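Local atomic coordinates of diguanylate cyclase/phosphodiesterase-domain containing protein (Thermotoga maritima MSB8, PDB entry 6KHU), a protein that is a putative diguanylate cyclase with a GGDEF-family domain, a family whose active members make cyclic di-GMP from GTP. Residues A[18-23]-A[28-33]. Sequence-based numbering, arbitrary orientation.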
loop_
_atom_site.group_PDB
_atom_site.type_symbol
_atom_site.label_atom_id
_atom_site.label_comp_id
_atom_site.label_asym_id
_atom_site.label_seq_id
_atom_site.Cartn_x
_atom_site.Cartn_y
_atom_site.Cartn_z
ATOM N N TYR A 18 -2.673 11.970 8.451
ATOM C CA TYR A 18 -1.771 12.399 9.517
ATOM C C TYR A 18 -0.320 12.284 9.077
ATOM O O TYR A 18 0.485 13.199 9.288
ATOM C CB TYR A 18 -1.994 11.566 10.781
ATOM C CG TYR A 18 -3.327 11.782 11.452
ATOM C CD1 TYR A 18 -4.083 12.915 11.187
ATOM C CD2 TYR A 18 -3.833 10.844 12.348
ATOM C CE1 TYR A 18 -5.309 13.110 11.791
ATOM C CE2 TYR A 18 -5.061 11.033 12.969
ATOM C CZ TYR A 18 -5.792 12.175 12.685
ATOM O OH TYR A 18 -7.007 12.386 13.290
ATOM N N GLN A 19 0.045 11.140 8.495
ATOM C CA GLN A 19 1.416 10.957 8.036
ATOM C C GLN A 19 1.773 11.967 6.957
ATOM O O GLN A 19 2.910 12.463 6.916
ATOM C CB GLN A 19 1.611 9.524 7.531
ATOM C CG GLN A 19 2.922 9.286 6.816
ATOM C CD GLN A 19 4.147 9.643 7.644
ATOM O OE1 GLN A 19 4.124 9.612 8.877
ATOM N NE2 GLN A 19 5.243 9.957 6.961
ATOM N N HIS A 20 0.818 12.279 6.066
ATOM C CA HIS A 20 1.091 13.253 5.012
ATOM C C HIS A 20 1.451 14.604 5.613
ATOM O O HIS A 20 2.387 15.274 5.149
ATOM C CB HIS A 20 -0.120 13.371 4.072
ATOM C CG HIS A 20 0.083 14.307 2.922
ATOM N ND1 HIS A 20 0.902 14.007 1.851
ATOM C CD2 HIS A 20 -0.442 15.532 2.660
ATOM C CE1 HIS A 20 0.879 15.009 0.984
ATOM N NE2 HIS A 20 0.075 15.950 1.452
ATOM N N GLN A 21 0.749 15.000 6.679
ATOM C CA GLN A 21 1.057 16.263 7.343
ATOM C C GLN A 21 2.420 16.214 8.015
ATOM O O GLN A 21 3.211 17.158 7.904
ATOM C CB GLN A 21 -0.021 16.600 8.369
ATOM C CG GLN A 21 0.323 17.821 9.184
ATOM C CD GLN A 21 -0.886 18.415 9.869
ATOM O OE1 GLN A 21 -1.989 18.420 9.316
ATOM N NE2 GLN A 21 -0.685 18.934 11.074
ATOM N N ARG A 22 2.709 15.120 8.723
ATOM C CA ARG A 22 4.000 14.971 9.391
ATOM C C ARG A 22 5.151 14.962 8.390
ATOM O O ARG A 22 6.227 15.505 8.669
ATOM C CB ARG A 22 4.015 13.682 10.226
ATOM C CG ARG A 22 3.265 13.749 11.556
ATOM C CD ARG A 22 3.605 12.521 12.417
ATOM N NE ARG A 22 3.262 11.306 11.689
ATOM C CZ ARG A 22 2.123 10.637 11.839
ATOM N NH1 ARG A 22 1.226 11.014 12.744
ATOM N NH2 ARG A 22 1.897 9.563 11.106
ATOM N N ALA A 23 4.954 14.318 7.235
ATOM C CA ALA A 23 5.981 14.289 6.198
ATOM C C ALA A 23 6.280 15.695 5.688
ATOM O O ALA A 23 7.444 16.085 5.535
ATOM C CB ALA A 23 5.526 13.384 5.049
ATOM N N THR A 28 10.276 14.800 5.207
ATOM C CA THR A 28 10.622 13.402 5.065
ATOM C C THR A 28 9.716 12.739 4.036
ATOM O O THR A 28 8.510 13.001 4.013
ATOM C CB THR A 28 10.495 12.663 6.402
ATOM O OG1 THR A 28 9.123 12.691 6.817
ATOM C CG2 THR A 28 11.356 13.320 7.467
ATOM N N PRO A 29 10.257 11.891 3.174
ATOM C CA PRO A 29 9.425 11.261 2.148
ATOM C C PRO A 29 8.691 10.051 2.707
ATOM O O PRO A 29 9.035 9.512 3.763
ATOM C CB PRO A 29 10.444 10.851 1.081
ATOM C CG PRO A 29 11.684 10.526 1.896
ATOM C CD PRO A 29 11.647 11.400 3.142
ATOM N N TYR A 30 7.644 9.652 1.982
ATOM C CA TYR A 30 6.972 8.380 2.218
ATOM C C TYR A 30 6.358 7.921 0.902
ATOM O O TYR A 30 6.226 8.699 -0.042
ATOM C CB TYR A 30 5.897 8.483 3.317
ATOM C CG TYR A 30 4.664 9.252 2.889
ATOM C CD1 TYR A 30 4.652 10.646 2.916
ATOM C CD2 TYR A 30 3.519 8.590 2.449
ATOM C CE1 TYR A 30 3.539 11.363 2.517
ATOM C CE2 TYR A 30 2.386 9.307 2.033
ATOM C CZ TYR A 30 2.405 10.691 2.085
ATOM O OH TYR A 30 1.308 11.412 1.688
ATOM N N THR A 31 5.967 6.649 0.846
ATOM C CA THR A 31 5.439 6.079 -0.383
ATOM C C THR A 31 4.160 5.308 -0.099
ATOM O O THR A 31 4.062 4.604 0.910
ATOM C CB THR A 31 6.497 5.186 -1.049
ATOM O OG1 THR A 31 7.628 5.998 -1.398
ATOM C CG2 THR A 31 5.950 4.544 -2.316
ATOM N N ILE A 32 3.180 5.469 -0.986
ATOM C CA ILE A 32 1.901 4.771 -0.931
ATOM C C ILE A 32 1.895 3.697 -2.011
ATOM O O ILE A 32 2.222 3.976 -3.171
ATOM C CB ILE A 32 0.719 5.736 -1.142
ATOM C CG1 ILE A 32 0.746 6.865 -0.106
ATOM C CG2 ILE A 32 -0.602 4.983 -1.081
ATOM C CD1 ILE A 32 -0.243 7.980 -0.394
ATOM N N PHE A 33 1.512 2.479 -1.642
ATOM C CA PHE A 33 1.362 1.385 -2.591
ATOM C C PHE A 33 -0.096 0.953 -2.605
ATOM O O PHE A 33 -0.727 0.853 -1.544
ATOM C CB PHE A 33 2.254 0.158 -2.231
ATOM C CG PHE A 33 3.738 0.441 -2.200
ATOM C CD1 PHE A 33 4.317 1.056 -1.104
ATOM C CD2 PHE A 33 4.555 0.043 -3.244
ATOM C CE1 PHE A 33 5.669 1.300 -1.058
ATOM C CE2 PHE A 33 5.917 0.296 -3.206
ATOM C CZ PHE A 33 6.473 0.933 -2.110
#
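Y30 reaches from the strand to the helix and meets H20 through its hydroxyl: OH lies 2.6 Å from H20 ND1, a hydrogen bond in which either atom could be the donor. The bond is bent, at 144°, and runs near the planes of both rings, which meet rim to rim and steeply inclined. With CG anti to the backbone N, chi1 -178°, the H20 ring swings out beside the carbonyl carbon, and its second torsion turns ND1 to the hydroxyl. A second hydrogen bond joins the backbones, from T28 N to A23 O over 3.1 Å; it spans the end of helix 9-26 and ties it to the link into strand 30-37, the first helix-to-strand passage of this GGDEF-type domain, with helix and strand roughly antiparallel. Apolar contact is made by A23, whose CB sits 3.6 Å from Y30 CD1. Q19 CG lies loosely over one face of the tyrosine ring, and NE2 passes Y30 CB at 4.0 Å. The Q19 amide stands nearly upright to that ring, at 85°; its OE1 accepts a bond from R22 NH2 at 3.2 Å, on a lone pair, and a weak one from R22 NE, and the two together would help hold the amide's rotation. Y112 of strand 105-112 meets both rings, edge-to-face with H20.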